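Local coordinates for protein magnesium transporter, putative (Shewanella oneidensis MR-1, PDB 3KXR) that probably belongs to a membrane transporter for magnesium ions, of which this chain is a soluble piece carrying a pair of CBS domains, at residues Asp7-Gln12 and Glu27-Arg32; Leu65-Lys70 and Glu116-Leu121; Gln77-Arg82 and Asp89-Val94. One frame throughout, in Å; residues are numbered along the deposited sequence.

Interaction 1: Asp7-Gln12 and Glu27-Arg32; sequences DLLFAQ and ESFTDR
F10 sets the end of its ring against both F29 and R32, CE1 on the first and CZ on the second, and has more surface buried here than any other residue of the contact. This is the partial MgtE intracellular N domain, and the contact folds its first modelled residues, ending in the short 3-10 segment 10-12, back onto helix 27-36. CE1 of F10 lies over one face of the F29 ring, off toward the rim, 4.0 Å from CE1 of F29. The two rings meet obliquely, their planes 50° apart. F29 reaches across because its CG is anti to the backbone N (chi1 177°), which carries the ring toward F10, while L9 adds CD2 to the same ring at 4.3 Å from CE1 of F29. The ring of F10 also touches A33 and Q36, farther along the same helix. With an alanine here instead of the phenylalanine, a gap is likely to open beside the F29 ring and the guanidinium edge of R32, leaving both without the ring they lean on. The second subunit packs close by, with its V66 on F29 and its H62 on R32. R32 bends at chi3 (-37°), which puts CZ of F10 at the edge of the guanidinium, near its plane, 4.0 Å from NE of R32.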
loop_
_atom_site.group_PDB
_atom_site.type_symbol
_atom_site.label_atom_id
_atom_site.label_comp_id
_atom_site.label_asym_id
_atom_site.label_seq_id
_atom_site.Cartn_x
_atom_site.Cartn_y
_atom_site.Cartn_z
ATOM N N ASP A 7 4.867 6.477 -17.482
ATOM C CA ASP A 7 4.660 7.938 -17.658
ATOM C C ASP A 7 3.512 8.449 -16.754
ATOM O O ASP A 7 2.598 9.110 -17.249
ATOM C CB ASP A 7 4.383 8.236 -19.148
ATOM N N LEU A 8 3.567 8.177 -15.440
ATOM C CA LEU A 8 2.393 8.363 -14.532
ATOM C C LEU A 8 2.374 9.734 -13.870
ATOM O O LEU A 8 3.413 10.359 -13.689
ATOM C CB LEU A 8 2.311 7.270 -13.423
ATOM C CG LEU A 8 1.380 6.037 -13.587
ATOM C CD1 LEU A 8 2.148 4.777 -14.011
ATOM C CD2 LEU A 8 0.572 5.731 -12.309
ATOM N N LEU A 9 1.175 10.161 -13.473
ATOM C CA LEU A 9 0.925 11.510 -12.933
ATOM C C LEU A 9 1.320 11.687 -11.472
ATOM O O LEU A 9 2.053 12.614 -11.103
ATOM C CB LEU A 9 -0.570 11.866 -13.047
ATOM C CG LEU A 9 -1.029 13.221 -12.469
ATOM C CD1 LEU A 9 -0.285 14.341 -13.147
ATOM C CD2 LEU A 9 -2.541 13.456 -12.571
ATOM N N PHE A 10 0.780 10.822 -10.632
ATOM C CA PHE A 10 1.012 10.945 -9.210
ATOM C C PHE A 10 2.477 10.592 -8.917
ATOM O O PHE A 10 3.052 11.111 -7.970
ATOM C CB PHE A 10 -0.019 10.127 -8.414
ATOM C CG PHE A 10 -1.484 10.474 -8.768
ATOM C CD1 PHE A 10 -2.111 11.619 -8.234
ATOM C CD2 PHE A 10 -2.230 9.666 -9.663
ATOM C CE1 PHE A 10 -3.471 11.949 -8.563
ATOM C CE2 PHE A 10 -3.592 9.990 -10.012
ATOM C CZ PHE A 10 -4.204 11.129 -9.459
ATOM N N ALA A 11 3.109 9.784 -9.777
ATOM C CA ALA A 11 4.591 9.586 -9.739
ATOM C C ALA A 11 5.413 10.872 -10.078
ATOM O O ALA A 11 6.627 10.915 -9.867
ATOM C CB ALA A 11 5.021 8.410 -10.670
ATOM N N GLN A 12 4.743 11.901 -10.598
ATOM C CA GLN A 12 5.385 13.130 -11.034
ATOM C C GLN A 12 5.229 14.258 -10.013
ATOM O O GLN A 12 5.800 15.330 -10.200
ATOM C CB GLN A 12 4.779 13.587 -12.367
ATOM C CG GLN A 12 5.493 13.147 -13.595
ATOM C CD GLN A 12 4.767 13.629 -14.820
ATOM O OE1 GLN A 12 5.152 14.620 -15.459
ATOM N NE2 GLN A 12 3.681 12.949 -15.145
ATOM N N GLU A 27 -9.441 17.959 -2.175
ATOM C CA GLU A 27 -8.961 16.981 -1.215
ATOM C C GLU A 27 -8.966 15.611 -1.895
ATOM O O GLU A 27 -8.049 14.818 -1.674
ATOM C CB GLU A 27 -9.761 17.018 0.109
ATOM C CG GLU A 27 -9.208 18.039 1.184
ATOM N N SER A 28 -9.949 15.374 -2.768
ATOM C CA SER A 28 -10.079 14.112 -3.504
ATOM C C SER A 28 -8.806 13.806 -4.294
ATOM O O SER A 28 -8.331 12.660 -4.346
ATOM C CB SER A 28 -11.311 14.117 -4.431
ATOM O OG SER A 28 -11.188 14.990 -5.556
ATOM N N PHE A 29 -8.233 14.839 -4.878
ATOM C CA PHE A 29 -7.035 14.689 -5.677
ATOM C C PHE A 29 -5.845 14.396 -4.752
ATOM O O PHE A 29 -5.014 13.529 -5.037
ATOM C CB PHE A 29 -6.813 15.972 -6.490
ATOM C CG PHE A 29 -5.570 15.965 -7.295
ATOM C CD1 PHE A 29 -5.603 15.711 -8.649
ATOM C CD2 PHE A 29 -4.353 16.216 -6.699
ATOM C CE1 PHE A 29 -4.440 15.687 -9.408
ATOM C CE2 PHE A 29 -3.163 16.184 -7.461
ATOM C CZ PHE A 29 -3.218 15.922 -8.817
ATOM N N THR A 30 -5.769 15.117 -3.645
ATOM C CA THR A 30 -4.694 14.893 -2.718
ATOM C C THR A 30 -4.733 13.458 -2.213
ATOM O O THR A 30 -3.714 12.764 -2.246
ATOM C CB THR A 30 -4.736 15.884 -1.558
ATOM O OG1 THR A 30 -4.466 17.199 -2.066
ATOM C CG2 THR A 30 -3.677 15.510 -0.495
ATOM N N ASP A 31 -5.916 12.997 -1.820
ATOM C CA ASP A 31 -6.075 11.628 -1.332
ATOM C C ASP A 31 -5.700 10.565 -2.345
ATOM O O ASP A 31 -5.136 9.540 -1.961
ATOM C CB ASP A 31 -7.506 11.381 -0.851
ATOM C CG ASP A 31 -7.870 12.248 0.347
ATOM O OD1 ASP A 31 -6.961 12.770 1.012
ATOM O OD2 ASP A 31 -9.067 12.442 0.609
ATOM N N ARG A 32 -6.018 10.768 -3.618
ATOM C CA ARG A 32 -5.657 9.754 -4.605
ATOM C C ARG A 32 -4.136 9.758 -4.775
ATOM O O ARG A 32 -3.516 8.707 -4.908
ATOM C CB ARG A 32 -6.369 9.971 -5.948
ATOM C CG ARG A 32 -7.875 9.581 -5.925
ATOM C CD ARG A 32 -8.550 9.591 -7.342
ATOM N NE ARG A 32 -8.008 10.703 -8.140
ATOM C CZ ARG A 32 -8.561 11.920 -8.271
ATOM N NH1 ARG A 32 -9.712 12.219 -7.660
ATOM N NH2 ARG A 32 -7.957 12.850 -9.024
#

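Interaction 2: Leu65-Lys70 and Glu116-Leu121; sequences LVLSDK and EPLISL
L118 and I119 make the direct contacts with residues 65-70, and the turn that presents them begins just before, at P117. The carbonyl oxygen of P117 is gripped twice by S120: its backbone N donates at 3.0 Å and its OG at 2.6 Å, the hydroxyl lying in the carbonyl plane. This pins the 3-10 turn 118-120. L118 comes next and points inward, its CD1 meeting CD1 of L67 at 3.8 Å, methyl against methyl, with the two side chains running obliquely to each other. L118 also packs on I93 and A71, and L67 on L91, so the pair belongs to the apolar layer on one side of the sheet 66-68, 90-94, 100-105. That sheet is part of the first CBS domain, and residues 116-121 lie in the loop between helix 106-109 and strand 129-130, where the two CBS repeats follow each other along the chain; the contact lays this loop against the end of strand 66-68. I119 then takes over at the outer border. Its CG1 is anti to the backbone N (chi1 -170°) and the chain runs on extended, carrying CD1 to 3.9 Å from CB of D69; its CG2 branch sits by the carbonyl oxygen of D69. A water joins the two backbones here, giving a hydrogen bond of 2.7 Å to O of D69 and accepting one of 2.9 Å from N of I119. Across from I119, D69 is tied to its own neighbour: OD1 forms a salt bridge of 2.9 Å with NZ of K70, which comes on the syn side but tilted out of the carboxylate plane. S68 OG in turn accepts from N of K70 at 3.2 Å, an ST turn that bends the chain as it leaves the strand.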
loop_
_atom_site.group_PDB
_atom_site.type_symbol
_atom_site.label_atom_id
_atom_site.label_comp_id
_atom_site.label_asym_id
_atom_site.label_seq_id
_atom_site.Cartn_x
_atom_site.Cartn_y
_atom_site.Cartn_z
ATOM N N LEU A 65 17.067 3.738 15.362
ATOM C CA LEU A 65 17.171 2.670 16.333
ATOM C C LEU A 65 16.441 3.100 17.642
ATOM O O LEU A 65 16.848 4.018 18.334
ATOM C CB LEU A 65 18.659 2.326 16.530
ATOM C CG LEU A 65 19.267 1.178 15.683
ATOM C CD1 LEU A 65 18.861 1.150 14.238
ATOM C CD2 LEU A 65 20.780 1.159 15.846
ATOM N N VAL A 66 15.326 2.443 17.945
ATOM C CA VAL A 66 14.581 2.698 19.172
ATOM C C VAL A 66 14.154 1.360 19.837
ATOM O O VAL A 66 13.817 0.398 19.155
ATOM C CB VAL A 66 13.347 3.605 18.882
ATOM C CG1 VAL A 66 12.567 3.049 17.698
ATOM C CG2 VAL A 66 12.478 3.740 20.106
ATOM N N LEU A 67 14.200 1.299 21.166
ATOM C CA LEU A 67 13.724 0.137 21.918
ATOM C C LEU A 67 12.951 0.617 23.150
ATOM O O LEU A 67 13.167 1.739 23.643
ATOM C CB LEU A 67 14.915 -0.748 22.336
ATOM C CG LEU A 67 15.688 -1.553 21.276
ATOM C CD1 LEU A 67 16.923 -2.184 21.846
ATOM C CD2 LEU A 67 14.778 -2.620 20.681
ATOM N N SER A 68 12.057 -0.212 23.660
ATOM C CA SER A 68 11.292 0.160 24.841
ATOM C C SER A 68 12.155 -0.019 26.089
ATOM O O SER A 68 13.251 -0.572 26.047
ATOM C CB SER A 68 10.032 -0.697 24.998
ATOM O OG SER A 68 10.389 -2.022 25.412
ATOM N N ASP A 69 11.614 0.386 27.219
ATOM C CA ASP A 69 12.385 0.350 28.423
ATOM C C ASP A 69 12.427 -1.039 29.012
ATOM O O ASP A 69 12.941 -1.214 30.117
ATOM C CB ASP A 69 11.845 1.352 29.432
ATOM C CG ASP A 69 10.411 1.080 29.846
ATOM O OD1 ASP A 69 9.863 -0.005 29.538
ATOM O OD2 ASP A 69 9.841 1.985 30.499
ATOM N N LYS A 70 11.895 -2.026 28.287
ATOM C CA LYS A 70 12.056 -3.428 28.688
ATOM C C LYS A 70 13.289 -4.066 28.009
ATOM O O LYS A 70 13.636 -5.178 28.323
ATOM C CB LYS A 70 10.792 -4.247 28.376
ATOM C CG LYS A 70 9.458 -3.736 29.016
ATOM C CD LYS A 70 9.569 -3.334 30.520
ATOM C CE LYS A 70 8.220 -2.833 31.175
ATOM N NZ LYS A 70 8.186 -1.334 31.432
ATOM N N GLU A 116 21.921 -6.569 31.070
ATOM C CA GLU A 116 21.631 -5.293 31.742
ATOM C C GLU A 116 20.542 -4.493 31.054
ATOM O O GLU A 116 20.578 -4.313 29.843
ATOM C CB GLU A 116 22.869 -4.405 31.811
ATOM C CG GLU A 116 24.015 -5.007 32.623
ATOM C CD GLU A 116 25.187 -4.036 32.869
ATOM O OE1 GLU A 116 24.932 -2.941 33.409
ATOM O OE2 GLU A 116 26.356 -4.409 32.562
ATOM N N PRO A 117 19.568 -3.990 31.824
ATOM C CA PRO A 117 18.540 -3.180 31.194
ATOM C C PRO A 117 19.083 -1.844 30.660
ATOM O O PRO A 117 19.889 -1.163 31.307
ATOM C CB PRO A 117 17.534 -2.955 32.304
ATOM C CG PRO A 117 17.866 -4.009 33.342
ATOM C CD PRO A 117 19.325 -4.161 33.259
ATOM N N LEU A 118 18.645 -1.500 29.463
ATOM C CA LEU A 118 19.077 -0.281 28.848
ATOM C C LEU A 118 18.636 0.909 29.674
ATOM O O LEU A 118 19.349 1.922 29.748
ATOM C CB LEU A 118 18.486 -0.191 27.446
ATOM C CG LEU A 118 19.030 -1.258 26.523
ATOM C CD1 LEU A 118 18.288 -1.209 25.203
ATOM C CD2 LEU A 118 20.560 -1.040 26.406
ATOM N N ILE A 119 17.479 0.797 30.325
ATOM C CA ILE A 119 17.001 1.925 31.092
ATOM C C ILE A 119 18.005 2.294 32.201
ATOM O O ILE A 119 18.019 3.428 32.679
ATOM C CB ILE A 119 15.558 1.718 31.606
ATOM C CG1 ILE A 119 15.030 3.035 32.192
ATOM C CG2 ILE A 119 15.495 0.622 32.628
ATOM C CD1 ILE A 119 13.486 3.093 32.498
ATOM N N SER A 120 18.871 1.368 32.599
ATOM C CA SER A 120 19.883 1.670 33.608
ATOM C C SER A 120 21.186 2.248 33.038
ATOM O O SER A 120 22.088 2.566 33.792
ATOM C CB SER A 120 20.230 0.410 34.434
ATOM O OG SER A 120 20.893 -0.573 33.650
ATOM N N LEU A 121 21.289 2.399 31.726
ATOM C CA LEU A 121 22.531 2.847 31.122
ATOM C C LEU A 121 22.336 4.078 30.241
ATOM O O LEU A 121 23.059 4.258 29.275
ATOM C CB LEU A 121 23.084 1.715 30.278
ATOM C CG LEU A 121 23.308 0.381 31.007
ATOM C CD1 LEU A 121 23.507 -0.681 29.951
ATOM C CD2 LEU A 121 24.486 0.448 31.993
HETATM O O HOH W 1 15.582 -1.386 29.859
#

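Interaction 3: Gln77-Arg82 and Asp89-Val94; sequences QRFFRR and DNLFIV
F80 sets the far end of its ring against the backbone of D89 and N90, with CE1 of F80 3.8 Å from C of D89 and CZ of F80 3.9 Å from C of N90. This is the helix-to-strand half of the beta-alpha-beta unit of the first CBS domain, in which helix 73-82 follows strand 66-68 and returns to strand 90-94 beside it. The short axes run at 135° to each other and come within 9.9 Å, a separation bridged by aromatic and aliphatic side chains. Because CG of F80 is anti to its carbonyl carbon (chi1 -81°), the ring swings toward the start of the strand, and N of N90 lies in its plane, at its edge. The same CZ touches CB of L91 at 3.9 Å, so one ring corner reaches both backbone and side chain. R106 and I109 of helix 106-109 also pack on F80. The side chain of N90 leaves the backbone away from the helix, and its ND2 donates to OE1 of E147. The preceding residue, F79, faces L91 and packs on L65 and L67 too, while W21 of the third subunit meets its ring edge-to-face. L91, with CG anti to the backbone N (chi1 -179°), extends toward the helix and crosses F79 at about a right angle, its CD1 3.9 Å from CD2 of F79.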
loop_
_atom_site.group_PDB
_atom_site.type_symbol
_atom_site.label_atom_id
_atom_site.label_comp_id
_atom_site.label_asym_id
_atom_site.label_seq_id
_atom_site.Cartn_x
_atom_site.Cartn_y
_atom_site.Cartn_z
ATOM N N GLN A 77 22.832 -4.439 21.333
ATOM C CA GLN A 77 23.999 -4.920 20.569
ATOM C C GLN A 77 23.572 -5.530 19.250
ATOM O O GLN A 77 24.192 -5.289 18.206
ATOM C CB GLN A 77 24.838 -5.944 21.369
ATOM C CG GLN A 77 25.691 -5.253 22.432
ATOM C CD GLN A 77 26.508 -6.194 23.272
ATOM O OE1 GLN A 77 26.562 -7.384 23.011
ATOM N NE2 GLN A 77 27.164 -5.654 24.284
ATOM N N ARG A 78 22.510 -6.305 19.290
ATOM C CA ARG A 78 22.056 -6.975 18.097
ATOM C C ARG A 78 21.475 -5.963 17.087
ATOM O O ARG A 78 21.598 -6.127 15.875
ATOM C CB ARG A 78 21.049 -8.041 18.497
ATOM C CG ARG A 78 20.379 -8.673 17.342
ATOM C CD ARG A 78 19.634 -9.918 17.738
ATOM N NE ARG A 78 19.083 -10.569 16.548
ATOM C CZ ARG A 78 18.013 -11.353 16.559
ATOM N NH1 ARG A 78 17.365 -11.579 17.693
ATOM N NH2 ARG A 78 17.585 -11.911 15.441
ATOM N N PHE A 79 20.872 -4.889 17.583
ATOM C CA PHE A 79 20.304 -3.872 16.700
ATOM C C PHE A 79 21.405 -3.170 15.903
ATOM O O PHE A 79 21.282 -2.914 14.702
ATOM C CB PHE A 79 19.534 -2.827 17.533
ATOM C CG PHE A 79 18.230 -2.364 16.913
ATOM C CD1 PHE A 79 18.011 -2.423 15.547
ATOM C CD2 PHE A 79 17.241 -1.811 17.720
ATOM C CE1 PHE A 79 16.816 -1.966 15.004
ATOM C CE2 PHE A 79 16.042 -1.342 17.193
ATOM C CZ PHE A 79 15.817 -1.414 15.844
ATOM N N PHE A 80 22.486 -2.846 16.590
ATOM C CA PHE A 80 23.558 -2.147 15.946
ATOM C C PHE A 80 24.243 -3.066 14.964
ATOM O O PHE A 80 24.744 -2.606 13.981
ATOM C CB PHE A 80 24.588 -1.707 16.947
ATOM C CG PHE A 80 24.254 -0.481 17.657
ATOM C CD1 PHE A 80 24.142 0.704 16.976
ATOM C CD2 PHE A 80 24.118 -0.482 19.042
ATOM C CE1 PHE A 80 23.835 1.876 17.659
ATOM C CE2 PHE A 80 23.835 0.689 19.731
ATOM C CZ PHE A 80 23.691 1.872 19.027
ATOM N N ARG A 81 24.287 -4.359 15.241
ATOM C CA ARG A 81 25.015 -5.279 14.356
ATOM C C ARG A 81 24.161 -5.697 13.138
ATOM O O ARG A 81 24.709 -6.011 12.082
ATOM C CB ARG A 81 25.548 -6.507 15.112
ATOM C CG ARG A 81 26.727 -6.215 16.116
ATOM C CD ARG A 81 28.129 -5.991 15.473
ATOM N N ARG A 82 22.836 -5.667 13.259
ATOM C CA ARG A 82 21.974 -6.212 12.208
ATOM C C ARG A 82 21.444 -5.175 11.220
ATOM O O ARG A 82 20.877 -5.523 10.233
ATOM C CB ARG A 82 20.781 -6.899 12.851
ATOM C CG ARG A 82 19.709 -5.894 13.336
ATOM C CD ARG A 82 18.671 -6.510 14.267
ATOM N NE ARG A 82 17.975 -7.665 13.678
ATOM C CZ ARG A 82 16.941 -8.298 14.243
ATOM N NH1 ARG A 82 16.444 -7.898 15.421
ATOM N NH2 ARG A 82 16.407 -9.348 13.626
ATOM N N ASP A 89 24.932 6.101 15.497
ATOM C CA ASP A 89 25.653 5.383 16.529
ATOM C C ASP A 89 25.034 5.515 17.911
ATOM O O ASP A 89 25.707 5.309 18.906
ATOM C CB ASP A 89 27.117 5.804 16.534
ATOM C CG ASP A 89 27.305 7.140 17.152
ATOM O OD1 ASP A 89 26.270 7.846 17.366
ATOM O OD2 ASP A 89 28.476 7.460 17.458
ATOM N N ASN A 90 23.739 5.826 17.948
ATOM C CA ASN A 90 22.987 5.920 19.178
ATOM C C ASN A 90 21.687 5.185 19.015
ATOM O O ASN A 90 21.212 4.950 17.911
ATOM C CB ASN A 90 22.722 7.383 19.547
ATOM C CG ASN A 90 23.937 8.066 20.059
ATOM O OD1 ASN A 90 24.864 7.419 20.520
ATOM N ND2 ASN A 90 23.964 9.375 19.983
ATOM N N LEU A 91 21.089 4.852 20.143
ATOM C CA LEU A 91 19.815 4.155 20.137
ATOM C C LEU A 91 18.925 4.772 21.222
ATOM O O LEU A 91 19.403 5.131 22.304
ATOM C CB LEU A 91 20.096 2.676 20.334
ATOM C CG LEU A 91 19.010 1.626 20.367
ATOM C CD1 LEU A 91 19.612 0.277 19.964
ATOM C CD2 LEU A 91 18.487 1.599 21.777
ATOM N N PHE A 92 17.657 4.953 20.902
ATOM C CA PHE A 92 16.774 5.722 21.751
ATOM C C PHE A 92 15.841 4.825 22.527
ATOM O O PHE A 92 15.344 3.845 21.983
ATOM C CB PHE A 92 15.998 6.716 20.885
ATOM C CG PHE A 92 16.895 7.567 20.060
ATOM C CD1 PHE A 92 17.962 8.237 20.646
ATOM C CD2 PHE A 92 16.736 7.658 18.688
ATOM C CE1 PHE A 92 18.827 9.008 19.873
ATOM C CE2 PHE A 92 17.608 8.439 17.908
ATOM C CZ PHE A 92 18.652 9.101 18.509
ATOM N N ILE A 93 15.625 5.145 23.799
ATOM C CA ILE A 93 14.787 4.335 24.672
ATOM C C ILE A 93 13.530 5.076 24.974
ATOM O O ILE A 93 13.576 6.257 25.357
ATOM C CB ILE A 93 15.481 4.008 26.008
ATOM C CG1 ILE A 93 16.824 3.351 25.746
ATOM C CG2 ILE A 93 14.622 3.095 26.893
ATOM C CD1 ILE A 93 16.765 2.095 24.923
ATOM N N VAL A 94 12.398 4.392 24.820
ATOM C CA VAL A 94 11.105 4.988 25.113
ATOM C C VAL A 94 10.350 4.132 26.123
ATOM O O VAL A 94 10.592 2.923 26.249
ATOM C CB VAL A 94 10.239 5.127 23.818
ATOM C CG1 VAL A 94 10.893 6.124 22.836
ATOM C CG2 VAL A 94 10.000 3.772 23.169
#

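In the fold
Interaction 1 comes first along the chain and stands apart, its centre 41 Å from that of interaction 2 and 37 Å from that of interaction 3, on the opposite side of the chain's centre. It belongs to the MgtE N domain. Interaction 3 lies in the first CBS domain; interaction 2, its centre only 9 Å away, joins the same sheet to residues 116-121, in the range of the second. Interaction 3 is nested inside the loop that interaction 2 closes, and the neighbouring strands 66-68 and 90-94 join them through backbone hydrogen bonds between L65, L67 and F92. Both touch the third subunit, whereas interaction 1 touches the second. The N domain thus packs against CBS domains of neighbouring copies.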